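Local atomic coordinates of hypothetical 27.5 kDa protein in SPX19-GCR2 intergenic region (Saccharomyces cerevisiae, PDB entry 1JZT), a protein that catalyses the epimerisation of the R and S forms of NAD(P)HX, a hydrated, damaged form of NAD(P)H, so that both can be repaired. Residues S171-T176 / V196-P201; S189-V194 / N211-Y216; W178-G183 / V200-S205; G36-Q41 / D241-L246. All blocks are in the same frame, centred on the assembly; numbering follows the deposited sequence.

Contact 1: residues S171-T176 / V196-P201; sequences SVDVPT and VSLTVP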
loop_
_atom_site.group_PDB
_atom_site.type_symbol
_atom_site.label_atom_id
_atom_site.label_comp_id
_atom_site.label_asym_id
_atom_site.label_seq_id
_atom_site.Cartn_x
_atom_site.Cartn_y
_atom_site.Cartn_z
ATOM N N SER A 171 1.334 3.354 -4.355
ATOM C CA SER A 171 1.074 3.770 -2.974
ATOM C C SER A 171 -0.065 3.022 -2.310
ATOM O O SER A 171 -1.157 2.912 -2.868
ATOM C CB SER A 171 0.782 5.277 -2.906
ATOM O OG SER A 171 1.952 6.040 -3.127
ATOM N N VAL A 172 0.198 2.528 -1.102
ATOM C CA VAL A 172 -0.789 1.787 -0.333
ATOM C C VAL A 172 -1.659 2.731 0.494
ATOM O O VAL A 172 -1.166 3.466 1.358
ATOM C CB VAL A 172 -0.111 0.778 0.622
ATOM C CG1 VAL A 172 -1.171 -0.047 1.335
ATOM C CG2 VAL A 172 0.826 -0.127 -0.167
ATOM N N ASP A 173 -2.955 2.685 0.204
ATOM C CA ASP A 173 -3.984 3.478 0.861
ATOM C C ASP A 173 -3.950 4.964 0.491
ATOM O O ASP A 173 -4.912 5.487 -0.076
ATOM C CB ASP A 173 -3.908 3.311 2.379
ATOM C CG ASP A 173 -5.170 3.782 3.061
ATOM O OD1 ASP A 173 -6.256 3.564 2.481
ATOM O OD2 ASP A 173 -5.083 4.353 4.169
ATOM N N VAL A 174 -2.853 5.632 0.831
ATOM C CA VAL A 174 -2.648 7.046 0.525
ATOM C C VAL A 174 -1.170 7.268 0.212
ATOM O O VAL A 174 -0.309 6.522 0.678
ATOM C CB VAL A 174 -3.049 7.975 1.715
ATOM C CG1 VAL A 174 -4.547 7.945 1.924
ATOM C CG2 VAL A 174 -2.325 7.550 2.988
ATOM N N PRO A 175 -0.854 8.288 -0.605
ATOM C CA PRO A 175 0.545 8.572 -0.948
ATOM C C PRO A 175 1.257 9.073 0.305
ATOM O O PRO A 175 0.808 10.034 0.930
ATOM C CB PRO A 175 0.430 9.663 -2.017
ATOM C CG PRO A 175 -0.925 9.404 -2.634
ATOM C CD PRO A 175 -1.770 9.103 -1.421
ATOM N N THR A 176 2.350 8.422 0.683
ATOM C CA THR A 176 3.079 8.828 1.880
ATOM C C THR A 176 3.539 10.283 1.773
ATOM O O THR A 176 4.081 10.698 0.752
ATOM C CB THR A 176 4.285 7.900 2.112
ATOM O OG1 THR A 176 3.814 6.568 2.365
ATOM C CG2 THR A 176 5.113 8.374 3.297
ATOM N N VAL A 196 -3.620 2.610 -4.397
ATOM C CA VAL A 196 -4.541 1.558 -4.002
ATOM C C VAL A 196 -5.178 1.969 -2.691
ATOM O O VAL A 196 -4.593 1.776 -1.620
ATOM C CB VAL A 196 -3.836 0.198 -3.801
ATOM C CG1 VAL A 196 -4.863 -0.864 -3.405
ATOM C CG2 VAL A 196 -3.108 -0.214 -5.075
ATOM N N SER A 197 -6.361 2.573 -2.782
ATOM C CA SER A 197 -7.082 2.997 -1.591
ATOM C C SER A 197 -7.586 1.735 -0.900
ATOM O O SER A 197 -7.973 0.771 -1.561
ATOM C CB SER A 197 -8.265 3.894 -1.971
ATOM O OG SER A 197 -7.814 5.130 -2.518
ATOM N N LEU A 198 -7.566 1.735 0.427
ATOM C CA LEU A 198 -8.025 0.586 1.190
ATOM C C LEU A 198 -9.305 0.917 1.951
ATOM O O LEU A 198 -9.410 1.970 2.584
ATOM C CB LEU A 198 -6.925 0.120 2.151
ATOM C CG LEU A 198 -5.657 -0.424 1.485
ATOM C CD1 LEU A 198 -4.632 -0.791 2.548
ATOM C CD2 LEU A 198 -6.006 -1.650 0.641
ATOM N N THR A 199 -10.272 0.004 1.864
ATOM C CA THR A 199 -11.587 0.136 2.503
ATOM C C THR A 199 -12.414 1.166 1.743
ATOM O O THR A 199 -13.459 0.843 1.174
ATOM C CB THR A 199 -11.469 0.555 3.997
ATOM O OG1 THR A 199 -10.694 -0.419 4.710
ATOM C CG2 THR A 199 -12.844 0.644 4.638
ATOM N N VAL A 200 -11.926 2.403 1.726
ATOM C CA VAL A 200 -12.588 3.499 1.031
ATOM C C VAL A 200 -11.536 4.588 0.835
ATOM O O VAL A 200 -10.697 4.804 1.696
ATOM C CB VAL A 200 -13.793 4.034 1.856
ATOM C CG1 VAL A 200 -13.317 4.493 3.225
ATOM C CG2 VAL A 200 -14.481 5.170 1.115
ATOM N N PRO A 201 -11.545 5.263 -0.325
ATOM C CA PRO A 201 -10.562 6.316 -0.580
ATOM C C PRO A 201 -10.713 7.485 0.384
ATOM O O PRO A 201 -11.818 7.793 0.837
ATOM C CB PRO A 201 -10.856 6.723 -2.021
ATOM C CG PRO A 201 -11.404 5.452 -2.623
ATOM C CD PRO A 201 -12.338 4.991 -1.535
HETATM O O HOH W 1 -7.296 6.995 -0.473
#

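Contact 2: residues S189-V194 / N211-Y216; sequences SINPAV and NQTTHY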
loop_
_atom_site.group_PDB
_atom_site.type_symbol
_atom_site.label_atom_id
_atom_site.label_comp_id
_atom_site.label_asym_id
_atom_site.label_seq_id
_atom_site.Cartn_x
_atom_site.Cartn_y
_atom_site.Cartn_z
ATOM N N SER A 189 6.917 16.045 -3.436
ATOM C CA SER A 189 5.748 15.240 -3.124
ATOM C C SER A 189 5.685 13.965 -3.970
ATOM O O SER A 189 6.029 13.969 -5.154
ATOM C CB SER A 189 4.495 16.088 -3.361
ATOM O OG SER A 189 3.332 15.463 -2.862
ATOM N N ILE A 190 5.244 12.874 -3.355
ATOM C CA ILE A 190 5.113 11.601 -4.056
ATOM C C ILE A 190 4.072 11.731 -5.168
ATOM O O ILE A 190 2.993 12.296 -4.961
ATOM C CB ILE A 190 4.668 10.471 -3.084
ATOM C CG1 ILE A 190 5.776 10.182 -2.067
ATOM C CG2 ILE A 190 4.308 9.206 -3.860
ATOM C CD1 ILE A 190 7.025 9.586 -2.668
ATOM N N ASN A 191 4.415 11.222 -6.350
ATOM C CA ASN A 191 3.534 11.227 -7.524
ATOM C C ASN A 191 3.449 9.759 -7.945
ATOM O O ASN A 191 4.165 9.310 -8.842
ATOM C CB ASN A 191 4.143 12.065 -8.654
ATOM C CG ASN A 191 3.381 11.929 -9.973
ATOM O OD1 ASN A 191 3.830 12.419 -11.012
ATOM N ND2 ASN A 191 2.230 11.267 -9.935
ATOM N N PRO A 192 2.560 8.995 -7.300
ATOM C CA PRO A 192 2.385 7.569 -7.590
ATOM C C PRO A 192 1.798 7.217 -8.952
ATOM O O PRO A 192 0.900 7.895 -9.448
ATOM C CB PRO A 192 1.498 7.102 -6.444
ATOM C CG PRO A 192 0.606 8.288 -6.232
ATOM C CD PRO A 192 1.581 9.454 -6.297
ATOM N N ALA A 193 2.313 6.147 -9.553
ATOM C CA ALA A 193 1.803 5.679 -10.839
ATOM C C ALA A 193 0.499 4.944 -10.550
ATOM O O ALA A 193 -0.397 4.867 -11.397
ATOM C CB ALA A 193 2.811 4.734 -11.501
ATOM N N VAL A 194 0.395 4.407 -9.339
ATOM C CA VAL A 194 -0.800 3.682 -8.922
ATOM C C VAL A 194 -1.126 3.997 -7.462
ATOM O O VAL A 194 -0.229 4.074 -6.616
ATOM C CB VAL A 194 -0.606 2.140 -9.030
ATOM C CG1 VAL A 194 -1.900 1.422 -8.643
ATOM C CG2 VAL A 194 -0.187 1.759 -10.447
ATOM N N ASN A 211 -4.412 10.809 -15.712
ATOM C CA ASN A 211 -3.427 10.578 -16.759
ATOM C C ASN A 211 -2.079 10.138 -16.192
ATOM O O ASN A 211 -1.269 9.526 -16.891
ATOM C CB ASN A 211 -3.252 11.843 -17.611
ATOM C CG ASN A 211 -2.938 13.076 -16.778
ATOM O OD1 ASN A 211 -3.805 13.620 -16.092
ATOM N ND2 ASN A 211 -1.688 13.519 -16.831
ATOM N N GLN A 212 -1.848 10.436 -14.918
ATOM C CA GLN A 212 -0.592 10.076 -14.269
ATOM C C GLN A 212 -0.712 8.910 -13.291
ATOM O O GLN A 212 0.254 8.163 -13.085
ATOM C CB GLN A 212 -0.033 11.290 -13.522
ATOM C CG GLN A 212 0.537 12.375 -14.427
ATOM C CD GLN A 212 1.862 11.968 -15.043
ATOM O OE1 GLN A 212 2.844 11.733 -14.332
ATOM N NE2 GLN A 212 1.900 11.882 -16.371
ATOM N N THR A 213 -1.899 8.746 -12.709
ATOM C CA THR A 213 -2.133 7.707 -11.706
ATOM C C THR A 213 -3.371 6.845 -11.921
ATOM O O THR A 213 -4.466 7.366 -12.138
ATOM C CB THR A 213 -2.272 8.357 -10.318
ATOM O OG1 THR A 213 -1.232 9.328 -10.153
ATOM C CG2 THR A 213 -2.169 7.311 -9.214
ATOM N N THR A 214 -3.197 5.526 -11.854
ATOM C CA THR A 214 -4.333 4.624 -11.981
ATOM C C THR A 214 -4.828 4.420 -10.542
ATOM O O THR A 214 -4.020 4.194 -9.639
ATOM C CB THR A 214 -3.920 3.273 -12.600
ATOM O OG1 THR A 214 -3.413 3.488 -13.922
ATOM C CG2 THR A 214 -5.119 2.338 -12.678
ATOM N N HIS A 215 -6.139 4.507 -10.332
ATOM C CA HIS A 215 -6.717 4.377 -8.995
ATOM C C HIS A 215 -7.525 3.094 -8.801
ATOM O O HIS A 215 -8.432 2.778 -9.578
ATOM C CB HIS A 215 -7.610 5.598 -8.701
ATOM C CG HIS A 215 -8.020 5.740 -7.262
ATOM N ND1 HIS A 215 -9.032 6.589 -6.862
ATOM C CD2 HIS A 215 -7.537 5.176 -6.128
ATOM C CE1 HIS A 215 -9.153 6.544 -5.546
ATOM N NE2 HIS A 215 -8.256 5.693 -5.076
ATOM N N TYR A 216 -7.169 2.364 -7.751
ATOM C CA TYR A 216 -7.838 1.128 -7.364
ATOM C C TYR A 216 -8.284 1.259 -5.912
ATOM O O TYR A 216 -7.684 2.004 -5.125
ATOM C CB TYR A 216 -6.878 -0.065 -7.423
ATOM C CG TYR A 216 -6.455 -0.539 -8.795
ATOM C CD1 TYR A 216 -7.292 -1.342 -9.564
ATOM C CD2 TYR A 216 -5.186 -0.248 -9.291
ATOM C CE1 TYR A 216 -6.874 -1.855 -10.796
ATOM C CE2 TYR A 216 -4.755 -0.753 -10.517
ATOM C CZ TYR A 216 -5.605 -1.557 -11.260
ATOM O OH TYR A 216 -5.173 -2.070 -12.453
#

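Contact 3: residues W178-G183 / V200-S205; sequences WDVDKG and VPKPCS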
loop_
_atom_site.group_PDB
_atom_site.type_symbol
_atom_site.label_atom_id
_atom_site.label_comp_id
_atom_site.label_asym_id
_atom_site.label_seq_id
_atom_site.Cartn_x
_atom_site.Cartn_y
_atom_site.Cartn_z
ATOM N N TRP A 178 1.525 12.895 1.830
ATOM C CA TRP A 178 0.396 13.736 1.422
ATOM C C TRP A 178 -0.484 14.000 2.635
ATOM O O TRP A 178 -0.521 13.197 3.572
ATOM C CB TRP A 178 -0.459 13.032 0.356
ATOM C CG TRP A 178 0.090 13.057 -1.042
ATOM C CD1 TRP A 178 1.400 13.156 -1.412
ATOM C CD2 TRP A 178 -0.664 12.915 -2.257
ATOM N NE1 TRP A 178 1.509 13.080 -2.784
ATOM C CE2 TRP A 178 0.260 12.933 -3.327
ATOM C CE3 TRP A 178 -2.032 12.773 -2.545
ATOM C CZ2 TRP A 178 -0.137 12.814 -4.669
ATOM C CZ3 TRP A 178 -2.429 12.654 -3.885
ATOM C CH2 TRP A 178 -1.477 12.676 -4.929
ATOM N N ASP A 179 -1.190 15.126 2.628
ATOM C CA ASP A 179 -2.099 15.409 3.725
ATOM C C ASP A 179 -3.303 14.529 3.406
ATOM O O ASP A 179 -3.953 14.711 2.379
ATOM C CB ASP A 179 -2.498 16.885 3.741
ATOM C CG ASP A 179 -3.356 17.235 4.939
ATOM O OD1 ASP A 179 -4.474 16.690 5.048
ATOM O OD2 ASP A 179 -2.910 18.043 5.780
ATOM N N VAL A 180 -3.579 13.565 4.278
ATOM C CA VAL A 180 -4.672 12.617 4.072
ATOM C C VAL A 180 -5.995 13.253 3.670
ATOM O O VAL A 180 -6.755 12.663 2.910
ATOM C CB VAL A 180 -4.905 11.747 5.335
ATOM C CG1 VAL A 180 -5.995 10.712 5.066
ATOM C CG2 VAL A 180 -3.607 11.055 5.743
ATOM N N ASP A 181 -6.269 14.459 4.163
ATOM C CA ASP A 181 -7.526 15.130 3.834
ATOM C C ASP A 181 -7.371 16.326 2.903
ATOM O O ASP A 181 -8.278 16.634 2.129
ATOM C CB ASP A 181 -8.236 15.598 5.107
ATOM C CG ASP A 181 -8.675 14.451 5.986
ATOM O OD1 ASP A 181 -9.270 13.486 5.460
ATOM O OD2 ASP A 181 -8.437 14.522 7.209
ATOM N N LYS A 182 -6.225 16.996 2.982
ATOM C CA LYS A 182 -5.969 18.176 2.163
ATOM C C LYS A 182 -5.261 17.871 0.851
ATOM O O LYS A 182 -5.402 18.613 -0.117
ATOM C CB LYS A 182 -5.127 19.188 2.945
ATOM C CG LYS A 182 -5.709 19.615 4.283
ATOM C CD LYS A 182 -7.002 20.385 4.107
ATOM C CE LYS A 182 -7.488 20.945 5.433
ATOM N NZ LYS A 182 -6.488 21.870 6.045
ATOM N N GLY A 183 -4.486 16.793 0.826
ATOM C CA GLY A 183 -3.757 16.437 -0.379
ATOM C C GLY A 183 -2.278 16.768 -0.271
ATOM O O GLY A 183 -1.799 17.107 0.804
ATOM N N VAL A 200 -11.926 2.403 1.726
ATOM C CA VAL A 200 -12.588 3.499 1.031
ATOM C C VAL A 200 -11.536 4.588 0.835
ATOM O O VAL A 200 -10.697 4.804 1.696
ATOM C CB VAL A 200 -13.793 4.034 1.856
ATOM C CG1 VAL A 200 -13.317 4.493 3.225
ATOM C CG2 VAL A 200 -14.481 5.170 1.115
ATOM N N PRO A 201 -11.545 5.263 -0.325
ATOM C CA PRO A 201 -10.562 6.316 -0.580
ATOM C C PRO A 201 -10.713 7.485 0.384
ATOM O O PRO A 201 -11.818 7.793 0.837
ATOM C CB PRO A 201 -10.856 6.723 -2.021
ATOM C CG PRO A 201 -11.404 5.452 -2.623
ATOM C CD PRO A 201 -12.338 4.991 -1.535
ATOM N N LYS A 202 -9.591 8.118 0.701
ATOM C CA LYS A 202 -9.570 9.281 1.582
ATOM C C LYS A 202 -9.609 10.534 0.706
ATOM O O LYS A 202 -9.346 10.462 -0.500
ATOM C CB LYS A 202 -8.304 9.263 2.441
ATOM C CG LYS A 202 -8.494 8.644 3.823
ATOM C CD LYS A 202 -9.060 7.224 3.755
ATOM C CE LYS A 202 -8.003 6.236 3.280
ATOM N NZ LYS A 202 -8.483 4.820 3.374
ATOM N N PRO A 203 -9.932 11.696 1.298
ATOM C CA PRO A 203 -10.016 12.969 0.575
ATOM C C PRO A 203 -8.829 13.299 -0.323
ATOM O O PRO A 203 -9.007 13.855 -1.403
ATOM C CB PRO A 203 -10.193 13.988 1.698
ATOM C CG PRO A 203 -10.966 13.207 2.720
ATOM C CD PRO A 203 -10.209 11.901 2.730
ATOM N N CYS A 204 -7.622 12.957 0.115
ATOM C CA CYS A 204 -6.438 13.256 -0.683
ATOM C C CYS A 204 -6.450 12.554 -2.045
ATOM O O CYS A 204 -5.791 13.008 -2.979
ATOM C CB CYS A 204 -5.165 12.884 0.086
ATOM S SG CYS A 204 -4.911 11.115 0.353
ATOM N N SER A 205 -7.209 11.463 -2.162
ATOM C CA SER A 205 -7.283 10.719 -3.416
ATOM C C SER A 205 -7.852 11.542 -4.571
ATOM O O SER A 205 -7.595 11.247 -5.739
ATOM C CB SER A 205 -8.123 9.442 -3.241
ATOM O OG SER A 205 -9.489 9.746 -2.997
#

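Contact 4: residues G36-Q41 / D241-L246; sequences GFSVAQ and DQILKL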
loop_
_atom_site.group_PDB
_atom_site.type_symbol
_atom_site.label_atom_id
_atom_site.label_comp_id
_atom_site.label_asym_id
_atom_site.label_seq_id
_atom_site.Cartn_x
_atom_site.Cartn_y
_atom_site.Cartn_z
ATOM N N GLY A 36 -3.421 -6.522 2.203
ATOM C CA GLY A 36 -2.162 -6.791 1.527
ATOM C C GLY A 36 -2.387 -7.571 0.243
ATOM O O GLY A 36 -1.661 -7.393 -0.744
ATOM N N PHE A 37 -3.393 -8.442 0.252
ATOM C CA PHE A 37 -3.713 -9.235 -0.930
ATOM C C PHE A 37 -4.156 -8.291 -2.042
ATOM O O PHE A 37 -3.702 -8.403 -3.190
ATOM C CB PHE A 37 -4.836 -10.236 -0.640
ATOM C CG PHE A 37 -5.212 -11.076 -1.834
ATOM C CD1 PHE A 37 -4.514 -12.241 -2.124
ATOM C CD2 PHE A 37 -6.209 -10.657 -2.710
ATOM C CE1 PHE A 37 -4.790 -12.980 -3.274
ATOM C CE2 PHE A 37 -6.496 -11.388 -3.870
ATOM C CZ PHE A 37 -5.781 -12.551 -4.147
ATOM N N SER A 38 -5.030 -7.351 -1.692
ATOM C CA SER A 38 -5.541 -6.370 -2.649
ATOM C C SER A 38 -4.408 -5.639 -3.355
ATOM O O SER A 38 -4.381 -5.542 -4.577
ATOM C CB SER A 38 -6.426 -5.341 -1.936
ATOM O OG SER A 38 -7.636 -5.920 -1.501
ATOM N N VAL A 39 -3.482 -5.104 -2.568
ATOM C CA VAL A 39 -2.343 -4.387 -3.125
ATOM C C VAL A 39 -1.571 -5.264 -4.107
ATOM O O VAL A 39 -1.233 -4.825 -5.200
ATOM C CB VAL A 39 -1.367 -3.930 -2.026
ATOM C CG1 VAL A 39 -0.170 -3.217 -2.657
ATOM C CG2 VAL A 39 -2.086 -3.007 -1.050
ATOM N N ALA A 40 -1.264 -6.494 -3.710
ATOM C CA ALA A 40 -0.541 -7.415 -4.590
ATOM C C ALA A 40 -1.310 -7.648 -5.893
ATOM O O ALA A 40 -0.732 -7.648 -6.986
ATOM C CB ALA A 40 -0.321 -8.735 -3.882
ATOM N N GLN A 41 -2.617 -7.859 -5.783
ATOM C CA GLN A 41 -3.432 -8.076 -6.977
ATOM C C GLN A 41 -3.374 -6.850 -7.916
ATOM O O GLN A 41 -3.321 -7.006 -9.137
ATOM C CB GLN A 41 -4.880 -8.399 -6.570
ATOM C CG GLN A 41 -5.774 -8.931 -7.698
ATOM C CD GLN A 41 -7.099 -9.491 -7.184
ATOM O OE1 GLN A 41 -7.843 -8.805 -6.491
ATOM N NE2 GLN A 41 -7.393 -10.740 -7.530
ATOM N N ASP A 241 -12.645 -10.571 -7.527
ATOM C CA ASP A 241 -11.569 -9.588 -7.348
ATOM C C ASP A 241 -11.561 -8.936 -5.972
ATOM O O ASP A 241 -12.615 -8.735 -5.363
ATOM C CB ASP A 241 -11.673 -8.450 -8.366
ATOM C CG ASP A 241 -11.384 -8.886 -9.788
ATOM O OD1 ASP A 241 -10.888 -10.009 -9.994
ATOM O OD2 ASP A 241 -11.655 -8.077 -10.704
ATOM N N GLN A 242 -10.370 -8.588 -5.490
ATOM C CA GLN A 242 -10.253 -7.923 -4.195
ATOM C C GLN A 242 -9.874 -6.457 -4.426
ATOM O O GLN A 242 -9.512 -5.725 -3.495
ATOM C CB GLN A 242 -9.209 -8.617 -3.321
ATOM C CG GLN A 242 -9.589 -10.058 -2.956
ATOM C CD GLN A 242 -10.883 -10.139 -2.164
ATOM O OE1 GLN A 242 -10.954 -9.675 -1.028
ATOM N NE2 GLN A 242 -11.916 -10.721 -2.764
ATOM N N ILE A 243 -9.967 -6.053 -5.689
ATOM C CA ILE A 243 -9.678 -4.694 -6.116
ATOM C C ILE A 243 -10.704 -4.326 -7.185
ATOM O O ILE A 243 -11.326 -5.205 -7.790
ATOM C CB ILE A 243 -8.265 -4.568 -6.747
ATOM C CG1 ILE A 243 -8.161 -5.486 -7.974
ATOM C CG2 ILE A 243 -7.194 -4.901 -5.720
ATOM C CD1 ILE A 243 -6.891 -5.276 -8.795
ATOM N N LEU A 244 -10.881 -3.024 -7.391
ATOM C CA LEU A 244 -11.799 -2.474 -8.391
ATOM C C LEU A 244 -11.140 -1.210 -8.936
ATOM O O LEU A 244 -10.704 -0.353 -8.166
ATOM C CB LEU A 244 -13.145 -2.092 -7.763
ATOM C CG LEU A 244 -14.113 -1.344 -8.695
ATOM C CD1 LEU A 244 -14.480 -2.235 -9.881
ATOM C CD2 LEU A 244 -15.372 -0.937 -7.934
ATOM N N LYS A 245 -11.045 -1.101 -10.254
ATOM C CA LYS A 245 -10.441 0.075 -10.860
ATOM C C LYS A 245 -11.401 1.248 -10.632
ATOM O O LYS A 245 -12.542 1.226 -11.104
ATOM C CB LYS A 245 -10.208 -0.175 -12.354
ATOM C CG LYS A 245 -9.401 0.888 -13.068
ATOM C CD LYS A 245 -9.262 0.519 -14.535
ATOM C CE LYS A 245 -8.539 1.596 -15.308
ATOM N NZ LYS A 245 -7.186 1.811 -14.734
ATOM N N LEU A 246 -10.912 2.238 -9.879
ATOM C CA LEU A 246 -11.621 3.458 -9.466
ATOM C C LEU A 246 -12.395 3.293 -8.154
ATOM O O LEU A 246 -13.616 3.026 -8.186
ATOM C CB LEU A 246 -12.542 3.975 -10.566
ATOM C CG LEU A 246 -11.871 4.989 -11.498
ATOM C CD1 LEU A 246 -10.667 4.336 -12.172
ATOM C CD2 LEU A 246 -12.866 5.479 -12.535
ATOM O OXT LEU A 246 -11.751 3.421 -7.086
HETATM O O HOH W 2 -9.794 -7.330 0.083
#

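Contact 1: residues S171-T176 / V196-P201
Two neighbouring parallel strands of the Rossmann-like core meet here, paired at Val172 and Val196. Strand 169-172 gives way to a loop at Asp173, a predicted (6S)-NADPHX-binding residue, while strand 194-198 runs on to Leu198. Val196 N donates to Ser171 O at 2.9 Å in a nearly straight bond. Asp173 N donates to Val196 O at only 2.6 Å. This second bond is more bent, 140° at the hydrogen, and its donor is tilted from the carbonyl plane. Asp173 then turns the chain: Val174 N reaches back to Val172 O in a classic gamma turn.

The carboxylate of Asp173 carries the pairing one step further. Its chi1 of -164° sets CG opposite the backbone N and brings OD1 across to Leu198 N, 3.0 Å away. OD1 takes this amide with its anti lone pair. It also forms a salt bridge with Lys202 NZ, and OD2 receives a weak bond from Phe143 N. The carboxylate is therefore held from several directions.

Val172 CG1 passes at a slant by Leu198 CD1 at 3.7 Å, and both side chains touch helix 28-46. A water donates to Asp173 O and also bonds Ser197 OG, which has His215 NE2 as its main partner. Ser171 OG turns to Asp138, a predicted potassium ligand. Binding residues gathered where parallel strands run out into loops are typical of the nucleotide site of Rossmann-like folds.

Contact 2: residues S189-V194 / N211-Y216
Thr213 and Thr214 fasten the start of strand 214-218 to the chain at Pro192-Val194, which is just entering strand 194-198. This is the tight half of the contact. Thr213 OG1 donates to Pro192 O at 2.7 Å, nearly in line with the carbonyl bond. A chi1 of -45° turns both branches of Thr213 to that oxygen, with CG2 only 3.1 Å from Pro192 O. Thr214 N gives a straight bond of 2.9 Å to Ala193 O. The same Ala193 O receives a CA-H...O contact from Thr213 CA at 3.3 Å. Val194 CA makes the matching contact with Thr214 O. Val194 and Thr214 form a parallel bridge.

Further along, the contact is apolar. Val194 CG1 reaches the edge of the Tyr216 ring, in its plane, at 3.7 Å from CD2. Tyr216 OH bonds Gln46 OE1 of helix 28-46, which fixes the far end of the ring.

The other end is loose. Asn191 and Gln212 lie toward solvent and cross at about a right angle, with amide planes 47° apart. Asn191 OD1 and Gln212 OE1 approach to 3.5 Å, but two carbonyl oxygens as modelled give no hydrogen bond. Asn191 ND2 passes 4.0 Å from Thr213 OG1, too far to bond it. Both amide side chains also touch a crystal neighbour, so their positions may owe something to the lattice.

The hold therefore comes mostly from carbonyl oxygens of 189-194, met by a hydroxyl, an amide and a CA-H of 211-216. The exposed amides probably add little.

Contact 3: residues W178-G183 / V200-S205
Trp178 turns the edge of its ring to Cys204, whose O lies in the ring plane 3.5 Å from CZ3. The indole NE1 is bonded to Ile190 O. Next, Asp179 organises its own loop. Its OD1 takes Asp181 N through the anti lone pair, an Asx turn, and Lys182 N from above the carboxylate plane. Asp179 O lies 3.2 Å from Cys204 CB.

Val180 makes the direct bond between the segments: its O accepts Cys204 N at 2.9 Å, with the donor 41° out of the carbonyl plane. Its CG1 lies alongside Lys202 CG at a tight 3.5 Å. Bends at chi2 and chi3 lead the lysine chain away from this packing, so that NZ reaches Val200 O at 2.8 Å and makes a salt bridge with Asp173 OD1. A methionine in place of Lys202 would probably leave Asp173 OD1 without its charged partner and Val200 O without this donor.

Asp181 runs beside Pro203, with OD1 3.2 Å from Pro203 CG, while OD2 bonds Ser9 OG. Gly183 closes the turn, its CA 3.8 Å from Cys204 CB. At its backbone angles a side chain would jam against Lys182 O. Backbone bonds run both ways between Asp179 and Gly183.

An Asx turn closed by a classic beta bulge, with Lys182 and Gly183 facing Asp179, is thus laid against the start of a 3-10 segment. It joins the loops after strands 169-172 and 194-198, beside Asp173 of the predicted substrate site.

Contact 4: residues G36-Q41 / D241-L246
Gln41 and Ser38 of helix 28-46 satisfy both backbone polar groups of Gln242. Gln242 N donates to Gln41 OE1 at 2.7 Å, in the carbonyl plane and on a lone pair. Gln41 stretches out to get there: chi1 is -168° and the chain stays extended beyond CG. Ser38 OG donates to Gln242 O at 2.7 Å. Leu34 O also lies within bonding distance of OG, but the single proton can serve only one of the two carbonyls at a time. The hydroxyl accepts from Gly219 N and from a water 3.0 Å from OG. That water donates as well to Gln242 OE1, while Gln242 NE2 turns back to Thr240 O. Asp241 forms a salt bridge with Arg45 of the same helix.

An alanine here instead of Gln41 would probably leave Gln242 N without its acceptor and open a gap beside Ile243.

Carbon contacts flank the bonds. Phe37 CD2 lies 3.4 Å from Gln242 CG, and Ile243 CG2 lies 3.9 Å from Ser38 CB.

Ile243 lies in the edge strand 243-245, which runs antiparallel to strand 214-218. Helix 28-46 packs on the sheet, meeting the edge strand here, and touches helix 69-83 through Val39 and Ala40.

Overall arrangement
Contacts 1, 2 and 4 reach one mixed sheet. Its strands 169-172, 194-198, 214-218 and 243-245 lie side by side in that order. Contact 3 joins loops beyond the strand ends. Centres of contacts 1 and 3 are about 9 Å apart, and those of contacts 3 and 4 about 19 Å. Contacts 1 and 3 share Val200 and Pro201, and the Asp173-Lys202 salt bridge links them. Val39 of helix 28-46 links contact 4 to contact 1. Along the chain, contacts 1, 2 and 3 all fall between the two segments of contact 4. The C-terminal strand thus completes the sheet edge, while contacts 1 and 3 lie by the predicted substrate site.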